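Local coordinates for DNA polymerase (Bacillus phage phi29, PDB 2PY5), which replicates the phage genome from a protein primer, combining DNA polymerisation with strand displacement and a 3'-5' proofreading exonuclease in a single chain, at residues F[24-29]-F[41-47]; F[68-72]-F[560-565]; F[447-451]-F[462-468]. The protein carries 2 engineered substitutions. One frame throughout, in Å; residues are numbered along the deposited sequence.

Overall arrangement
Contact 1 and contact 2 touch, their centres about 14 Å apart, while contact 3 lies on the opposite side of the chain's centre, its own centre about 57 Å and 52 Å from theirs. Contact 1 comes first along the chain and joins strand 24-31, in the mixed sheet of the exonuclease region, to the start of helix 44-54. Contact 2 then sets helix 63-76 of that region against the C-terminal hairpin 551-561/564-573, so a loop of nearly 500 residues is closed. Contact 3 is nested inside it, at the open end of the hairpin 452-456/459-463 of the polymerisation region. Contact 2 thus brings the exonuclease region against residues involved in DNA and terminal-protein binding.

Contact 1 (F[24-29]-F[41-47]); sequences VWAYGY and GNSLDEF. With EDO (1,2-ethanediol), chain P.
Tyr27 and Gly41 form an antiparallel hydrogen-bonded pair, with Tyr27 N giving its hydrogen to Gly41 O at 2.9 Å and Gly41 N returning one to Tyr27 O at 3.0 Å. Beyond Gly41 the chain leaves the edge of the sheet and turns into helix 44-54. Ser43 is the N-cap: its OG accepts from Glu46 N, and also bonds an ethanediol, probably from the crystallisation liquor, that reaches on to Asp45 OD2.

The Tyr27 ring is held between strand and helix. Gly41 passes over one face, its CA 3.9 Å from the ring centroid, and Phe47 CB lies over the opposite face, offset toward the rim, so both sides make CH-pi contacts. CG of Tyr27 sits between the backbone N and the carbonyl carbon (chi1 73°), which swings the ring across to the helix. There its OH donates to Glu46 OE1 at 2.6 Å, arriving on the anti side of the carboxylate, whose plane stands nearly perpendicular to the ring. The Phe47 ring slants against Tyr27, planes at 47°, with Phe47 CD1 3.4 Å from Tyr27 CD1. Phe13 of strand 8-15 meets Phe47 edge to face, and Trp50, which also approaches Phe47, stacks on Tyr29.

Nearer the bulge at Trp25 and Ala26, opposite Glu14, Val24 CG2 touches Leu44 CD2 at 4.1 Å. A water bridges Val24 O and Leu44 N, taking up the hydrogen of a helix-start amide.

The same strand, two residues before Tyr27 at Trp25, runs beside Glu14, which is essential for exonucleolysis. The short phenol-carboxylate bond fixes the far end of a ring already gripped on both faces, joining strand to helix, and it may help keep Glu46 ionised.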
# COMPACT_ATOMS: atom_id res chain seq x y z
N VAL F 24 -26.60 8.20 -6.76
CA VAL F 24 -26.61 6.76 -7.07
C VAL F 24 -27.71 6.48 -8.11
O VAL F 24 -28.86 6.91 -7.93
CB VAL F 24 -26.86 5.95 -5.78
CG1 VAL F 24 -27.12 4.47 -6.08
CG2 VAL F 24 -25.68 6.11 -4.83
N TRP F 25 -27.35 5.81 -9.21
CA TRP F 25 -28.36 5.33 -10.16
C TRP F 25 -28.56 3.82 -10.11
O TRP F 25 -29.53 3.31 -10.66
CB TRP F 25 -28.08 5.81 -11.60
CG TRP F 25 -26.82 5.28 -12.25
CD1 TRP F 25 -25.63 5.93 -12.33
CD2 TRP F 25 -26.65 4.04 -12.95
NE1 TRP F 25 -24.73 5.18 -13.05
CE2 TRP F 25 -25.33 4.01 -13.43
CE3 TRP F 25 -27.50 2.96 -13.23
CZ2 TRP F 25 -24.82 2.92 -14.15
CZ3 TRP F 25 -26.99 1.88 -13.96
CH2 TRP F 25 -25.66 1.88 -14.41
N ALA F 26 -27.65 3.11 -9.44
CA ALA F 26 -27.83 1.68 -9.20
C ALA F 26 -27.14 1.26 -7.91
O ALA F 26 -26.11 1.82 -7.55
CB ALA F 26 -27.29 0.85 -10.36
N TYR F 27 -27.74 0.29 -7.22
CA TYR F 27 -27.09 -0.39 -6.11
C TYR F 27 -27.18 -1.89 -6.33
O TYR F 27 -28.07 -2.37 -7.04
CB TYR F 27 -27.74 -0.05 -4.77
CG TYR F 27 -29.11 -0.68 -4.54
CD1 TYR F 27 -29.24 -2.01 -4.11
CD2 TYR F 27 -30.29 0.03 -4.78
CE1 TYR F 27 -30.51 -2.59 -3.91
CE2 TYR F 27 -31.54 -0.54 -4.57
CZ TYR F 27 -31.63 -1.86 -4.14
OH TYR F 27 -32.88 -2.45 -3.94
N GLY F 28 -26.28 -2.62 -5.69
CA GLY F 28 -26.37 -4.07 -5.62
C GLY F 28 -25.90 -4.50 -4.26
O GLY F 28 -24.97 -3.90 -3.69
N TYR F 29 -26.55 -5.52 -3.71
CA TYR F 29 -26.03 -6.27 -2.56
C TYR F 29 -26.12 -7.76 -2.79
O TYR F 29 -26.99 -8.22 -3.48
CB TYR F 29 -26.72 -5.87 -1.24
CG TYR F 29 -28.18 -6.23 -1.10
CD1 TYR F 29 -28.59 -7.55 -0.84
CD2 TYR F 29 -29.16 -5.25 -1.18
CE1 TYR F 29 -29.93 -7.88 -0.70
CE2 TYR F 29 -30.51 -5.57 -1.03
CZ TYR F 29 -30.88 -6.89 -0.78
OH TYR F 29 -32.21 -7.24 -0.63
N GLY F 41 -31.04 -2.63 -7.67
CA GLY F 41 -32.11 -1.65 -7.82
C GLY F 41 -31.57 -0.29 -8.21
O GLY F 41 -30.35 -0.11 -8.31
N ASN F 42 -32.47 0.67 -8.40
CA ASN F 42 -32.09 1.98 -8.92
C ASN F 42 -32.40 3.13 -7.96
O ASN F 42 -32.49 4.28 -8.38
CB ASN F 42 -32.70 2.20 -10.30
CG ASN F 42 -34.20 2.45 -10.26
OD1 ASN F 42 -34.84 2.33 -9.20
ND2 ASN F 42 -34.79 2.82 -11.42
N SER F 43 -32.54 2.83 -6.68
CA SER F 43 -32.90 3.83 -5.66
C SER F 43 -32.05 3.71 -4.41
O SER F 43 -32.07 2.69 -3.75
CB SER F 43 -34.37 3.64 -5.27
OG SER F 43 -34.72 4.40 -4.14
N LEU F 44 -31.29 4.76 -4.08
CA LEU F 44 -30.54 4.80 -2.83
C LEU F 44 -31.49 4.74 -1.64
O LEU F 44 -31.18 4.10 -0.63
CB LEU F 44 -29.64 6.04 -2.73
CG LEU F 44 -28.74 6.13 -1.49
CD1 LEU F 44 -27.87 4.86 -1.34
CD2 LEU F 44 -27.83 7.35 -1.54
N ASP F 45 -32.64 5.40 -1.73
CA ASP F 45 -33.62 5.34 -0.65
C ASP F 45 -34.00 3.90 -0.35
O ASP F 45 -34.08 3.51 0.80
CB ASP F 45 -34.89 6.11 -1.02
CG ASP F 45 -34.75 7.62 -0.88
OD1 ASP F 45 -33.83 8.11 -0.21
OD2 ASP F 45 -35.64 8.35 -1.42
N GLU F 46 -34.25 3.13 -1.39
CA GLU F 46 -34.60 1.73 -1.24
C GLU F 46 -33.45 0.96 -0.59
O GLU F 46 -33.68 0.15 0.33
CB GLU F 46 -34.90 1.14 -2.61
CG GLU F 46 -35.44 -0.25 -2.57
CD GLU F 46 -35.89 -0.69 -3.92
OE1 GLU F 46 -35.04 -1.17 -4.70
OE2 GLU F 46 -37.10 -0.53 -4.22
N PHE F 47 -32.23 1.20 -1.08
CA PHE F 47 -31.04 0.51 -0.54
C PHE F 47 -30.89 0.82 0.95
O PHE F 47 -30.68 -0.08 1.78
CB PHE F 47 -29.78 0.97 -1.27
CG PHE F 47 -28.51 0.35 -0.71
CD1 PHE F 47 -28.20 -0.98 -1.00
CD2 PHE F 47 -27.63 1.08 0.08
CE1 PHE F 47 -27.05 -1.58 -0.48
CE2 PHE F 47 -26.47 0.48 0.59
CZ PHE F 47 -26.20 -0.85 0.30
C1 EDO P . -37.81 5.47 -2.99
O1 EDO P . -37.43 4.26 -3.65
C2 EDO P . -37.23 6.68 -3.72
O2 EDO P . -37.58 7.90 -3.04
O HOH W 1 -30.80 7.11 -5.93

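Contact 2 (F[68-72]-F[560-565]); sequences AFIIN and QVPGGV. With nucleotides of chain B.
Phe69 and Gly564 make the central aromatic contact: Gly564 CA sits over the middle of the Phe69 ring, 3.9 Å from its centroid and only 6° off the normal, a nearly axial CH-pi approach. The ring reaches this place because its CG stands anti to the carbonyl carbon (chi1 -67°). Carbonyl oxygens of the hairpin come near the ring obliquely, Gly563 O at 3.3 Å from Phe69 CD2 and Val565 O at 3.4 Å from Phe69 CZ. Having no side chain, Gly564 lets its backbone lie directly against the ring.

Apolar and van der Waals contact continues through Ala68, whose CB meets Val565 CG2 at 3.6 Å and also approaches the amide end of Gln560. On the nucleic acid side, Gln560 CG packs 3.4 Å from O2 of DT5 of chain B.

Polar links are fewer. One water donates to both Phe69 O and Gly563 O, tying the helix backbone to the turn. The side chain of Asn72 lies against the peptide between Gly563 and Gly564. Val561 to Gly564 form a type II turn, closed by the bond from Gly564 N to Val561 O, and Gly563, with positive phi, takes the third position of the turn.

Around the contact, Phe69, which interacts with the primer terminal protein, also packs on Phe65 of its own helix and on Phe13 and Thr15 of strand 8-15. Leu412 of strand 412-416 touches both Asn72 and Gln560, so this strand of the TPR2 region borders helix 63-76 and the hairpin strand alike.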
# COMPACT_ATOMS: atom_id res chain seq x y z
N ALA F 68 -19.14 8.19 0.66
CA ALA F 68 -19.57 9.59 0.50
C ALA F 68 -21.06 9.67 0.22
O ALA F 68 -21.75 10.53 0.78
CB ALA F 68 -18.79 10.26 -0.61
N PHE F 69 -21.56 8.76 -0.60
CA PHE F 69 -22.97 8.71 -0.95
C PHE F 69 -23.82 8.32 0.24
O PHE F 69 -24.89 8.91 0.48
CB PHE F 69 -23.21 7.80 -2.16
CG PHE F 69 -22.62 8.34 -3.43
CD1 PHE F 69 -21.26 8.16 -3.72
CD2 PHE F 69 -23.39 9.06 -4.33
CE1 PHE F 69 -20.71 8.70 -4.89
CE2 PHE F 69 -22.83 9.56 -5.47
CZ PHE F 69 -21.51 9.37 -5.76
N ILE F 70 -23.34 7.35 1.03
CA ILE F 70 -24.03 6.88 2.21
C ILE F 70 -24.15 7.97 3.26
O ILE F 70 -25.21 8.19 3.81
CB ILE F 70 -23.30 5.63 2.77
CG1 ILE F 70 -23.48 4.44 1.83
CG2 ILE F 70 -23.77 5.27 4.18
CD1 ILE F 70 -22.53 3.32 2.09
N ILE F 71 -23.04 8.67 3.52
CA ILE F 71 -23.05 9.74 4.53
C ILE F 71 -23.92 10.93 4.08
O ILE F 71 -24.65 11.50 4.89
CB ILE F 71 -21.63 10.14 4.98
CG1 ILE F 71 -20.97 8.95 5.68
CG2 ILE F 71 -21.69 11.30 5.97
CD1 ILE F 71 -19.54 9.22 6.12
N ASN F 72 -23.82 11.30 2.80
CA ASN F 72 -24.73 12.31 2.26
C ASN F 72 -26.19 11.94 2.52
O ASN F 72 -27.00 12.78 2.86
CB ASN F 72 -24.50 12.51 0.75
CG ASN F 72 -23.43 13.55 0.45
OD1 ASN F 72 -22.23 13.23 0.35
ND2 ASN F 72 -23.84 14.79 0.35
N GLN F 560 -15.74 16.28 -3.68
CA GLN F 560 -16.99 16.23 -2.92
C GLN F 560 -17.94 17.30 -3.44
O GLN F 560 -17.60 18.49 -3.49
CB GLN F 560 -16.79 16.47 -1.42
CG GLN F 560 -15.82 15.50 -0.71
CD GLN F 560 -16.36 14.08 -0.48
OE1 GLN F 560 -15.58 13.17 -0.16
NE2 GLN F 560 -17.63 13.88 -0.66
N VAL F 561 -19.13 16.84 -3.81
CA VAL F 561 -20.22 17.68 -4.26
C VAL F 561 -21.50 17.29 -3.49
O VAL F 561 -21.52 16.28 -2.78
CB VAL F 561 -20.43 17.50 -5.79
CG1 VAL F 561 -19.17 17.88 -6.55
CG2 VAL F 561 -20.83 16.04 -6.10
N PRO F 562 -22.59 18.09 -3.61
CA PRO F 562 -23.83 17.66 -2.99
C PRO F 562 -24.24 16.26 -3.49
O PRO F 562 -24.32 16.03 -4.70
CB PRO F 562 -24.83 18.76 -3.41
CG PRO F 562 -23.96 19.93 -3.67
CD PRO F 562 -22.72 19.40 -4.27
N GLY F 563 -24.43 15.34 -2.56
CA GLY F 563 -24.82 13.98 -2.88
C GLY F 563 -23.73 12.94 -2.82
O GLY F 563 -24.00 11.78 -2.54
N GLY F 564 -22.49 13.32 -3.07
CA GLY F 564 -21.41 12.37 -3.03
C GLY F 564 -20.14 12.87 -3.65
O GLY F 564 -19.80 14.05 -3.53
N VAL F 565 -19.47 11.99 -4.37
CA VAL F 565 -18.18 12.28 -5.00
C VAL F 565 -18.33 12.12 -6.51
O VAL F 565 -18.86 11.11 -6.97
CB VAL F 565 -17.04 11.35 -4.51
CG1 VAL F 565 -15.81 11.42 -5.43
CG2 VAL F 565 -16.65 11.69 -3.08
P DT B 5 -7.45 17.05 4.53
OP1 DT B 5 -6.21 17.85 4.42
OP2 DT B 5 -8.14 16.91 5.83
O5' DT B 5 -8.55 17.66 3.53
C5' DT B 5 -8.21 17.99 2.20
C4' DT B 5 -9.45 18.00 1.33
O4' DT B 5 -9.94 16.65 1.13
C3' DT B 5 -10.64 18.77 1.88
O3' DT B 5 -11.32 19.39 0.80
C2' DT B 5 -11.50 17.70 2.55
C1' DT B 5 -11.28 16.54 1.59
N1 DT B 5 -11.36 15.18 2.18
C2 DT B 5 -12.13 14.22 1.56
O2 DT B 5 -12.80 14.38 0.52
N3 DT B 5 -12.09 13.00 2.20
C4 DT B 5 -11.39 12.67 3.35
O4 DT B 5 -11.43 11.53 3.81
C5 DT B 5 -10.60 13.72 3.93
C7 DT B 5 -9.80 13.48 5.17
C6 DT B 5 -10.62 14.92 3.32
O HOH W 2 -26.14 10.34 -1.68

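Contact 3 (F[447-451]-F[462-468]); sequences ACYDR and LTGTEIP
Arg451 grips two backbone carbonyls of 462-468 with the edge of its guanidinium. NE and NH2 approach Thr463 O side-on, each at 2.8 Å, while NH1 and NH2 reach Glu466 O end-on, the NH2 bond being 2.9 Å. Both oxygens lie close to the guanidinium plane. The four bonds are moderately bent, with angles at hydrogen of 141-148°, as expected when two N-H groups share one oxygen. A bend at chi3 (60°) in the otherwise extended chain turns the flat group toward these carbonyls.

The backbone adds a straighter bond, Thr463 N to Arg451 O at 2.9 Å, and Leu462 CA makes a CA-H...O contact with the same oxygen. A water links Asp450 O with Thr463 OG1, which itself lies beside Arg451 CB.

Leu462 CD1 sits over one guanidinium face, offset toward the rim, and Pro468 CG comes obliquely to Arg451 NH1 at 3.6 Å. Farther in, just past the end of helix 427-447, Cys448 rests SG on Pro468 CG and CB on Leu462 CD2, both at 3.8 Å. Leu462 also packs on Phe248 of strand 241-250.

Arg451 and Thr463 meet at the open end of hairpin 452-456/459-463, whose turn carries the end of the YCDTD motif. One cationic side chain thus bridges two carbonyls across the bend after strand 459-463, which Gly464 also joins to Glu244 of strand 241-250 by a backbone bond.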
# COMPACT_ATOMS: atom_id res chain seq x y z
N ALA F 447 27.70 -1.64 -5.52
CA ALA F 447 28.64 -2.63 -6.07
C ALA F 447 28.68 -2.60 -7.59
O ALA F 447 29.70 -2.95 -8.20
CB ALA F 447 28.25 -4.02 -5.60
N CYS F 448 27.55 -2.19 -8.18
CA CYS F 448 27.39 -2.09 -9.63
C CYS F 448 27.37 -0.64 -10.10
O CYS F 448 26.73 -0.31 -11.10
CB CYS F 448 26.08 -2.76 -10.04
SG CYS F 448 25.97 -4.52 -9.60
N TYR F 449 28.08 0.24 -9.38
CA TYR F 449 28.00 1.67 -9.63
C TYR F 449 28.26 2.08 -11.08
O TYR F 449 27.63 3.01 -11.58
CB TYR F 449 28.95 2.44 -8.70
CG TYR F 449 28.81 3.94 -8.82
CD1 TYR F 449 27.75 4.61 -8.21
CD2 TYR F 449 29.72 4.69 -9.55
CE1 TYR F 449 27.61 5.99 -8.31
CE2 TYR F 449 29.59 6.07 -9.65
CZ TYR F 449 28.53 6.71 -9.04
OH TYR F 449 28.38 8.08 -9.14
N ASP F 450 29.19 1.38 -11.75
CA ASP F 450 29.54 1.72 -13.13
C ASP F 450 28.42 1.49 -14.15
O ASP F 450 28.49 2.00 -15.27
CB ASP F 450 30.83 0.99 -13.57
CG ASP F 450 30.73 -0.55 -13.46
OD1 ASP F 450 31.73 -1.21 -13.81
OD2 ASP F 450 29.71 -1.10 -13.03
N ARG F 451 27.39 0.73 -13.75
CA ARG F 451 26.29 0.35 -14.63
C ARG F 451 24.92 0.75 -14.08
O ARG F 451 23.92 0.55 -14.75
CB ARG F 451 26.34 -1.16 -14.87
CG ARG F 451 27.57 -1.60 -15.67
CD ARG F 451 27.68 -3.12 -15.70
NE ARG F 451 26.51 -3.75 -16.31
CZ ARG F 451 26.32 -5.06 -16.43
NH1 ARG F 451 27.23 -5.92 -15.96
NH2 ARG F 451 25.22 -5.52 -17.00
N LEU F 462 20.30 -1.97 -14.53
CA LEU F 462 21.68 -1.76 -14.99
C LEU F 462 21.73 -1.62 -16.50
O LEU F 462 20.94 -2.23 -17.22
CB LEU F 462 22.55 -2.96 -14.62
CG LEU F 462 22.62 -3.44 -13.17
CD1 LEU F 462 23.65 -4.57 -13.06
CD2 LEU F 462 22.95 -2.31 -12.23
N THR F 463 22.71 -0.87 -16.99
CA THR F 463 23.07 -0.94 -18.41
C THR F 463 23.75 -2.30 -18.69
O THR F 463 24.28 -2.95 -17.79
CB THR F 463 24.03 0.19 -18.82
OG1 THR F 463 25.22 0.12 -18.04
CG2 THR F 463 23.38 1.56 -18.64
N GLY F 464 23.71 -2.74 -19.95
CA GLY F 464 24.31 -4.02 -20.32
C GLY F 464 23.46 -5.24 -19.99
O GLY F 464 22.49 -5.15 -19.23
N THR F 465 23.85 -6.39 -20.53
CA THR F 465 23.02 -7.59 -20.42
C THR F 465 23.69 -8.79 -19.71
O THR F 465 23.06 -9.83 -19.56
CB THR F 465 22.53 -8.04 -21.80
OG1 THR F 465 23.65 -8.47 -22.57
CG2 THR F 465 21.82 -6.89 -22.51
N GLU F 466 24.94 -8.63 -19.26
CA GLU F 466 25.63 -9.69 -18.51
C GLU F 466 25.54 -9.48 -17.01
O GLU F 466 25.64 -8.35 -16.53
CB GLU F 466 27.09 -9.78 -18.94
CG GLU F 466 27.30 -10.05 -20.43
CD GLU F 466 26.81 -11.42 -20.89
OE1 GLU F 466 26.75 -11.65 -22.12
OE2 GLU F 466 26.48 -12.29 -20.05
N ILE F 467 25.34 -10.56 -16.27
CA ILE F 467 25.28 -10.45 -14.81
C ILE F 467 26.64 -9.95 -14.29
O ILE F 467 27.68 -10.53 -14.62
CB ILE F 467 24.92 -11.80 -14.16
CG1 ILE F 467 23.50 -12.23 -14.57
CG2 ILE F 467 25.00 -11.68 -12.64
CD1 ILE F 467 23.17 -13.67 -14.24
N PRO F 468 26.63 -8.84 -13.51
CA PRO F 468 27.90 -8.39 -12.94
C PRO F 468 28.56 -9.46 -12.06
O PRO F 468 27.89 -10.10 -11.25
CB PRO F 468 27.50 -7.18 -12.09
CG PRO F 468 26.19 -6.74 -12.62
CD PRO F 468 25.50 -7.95 -13.16
O HOH W 3 26.85 2.28 -18.03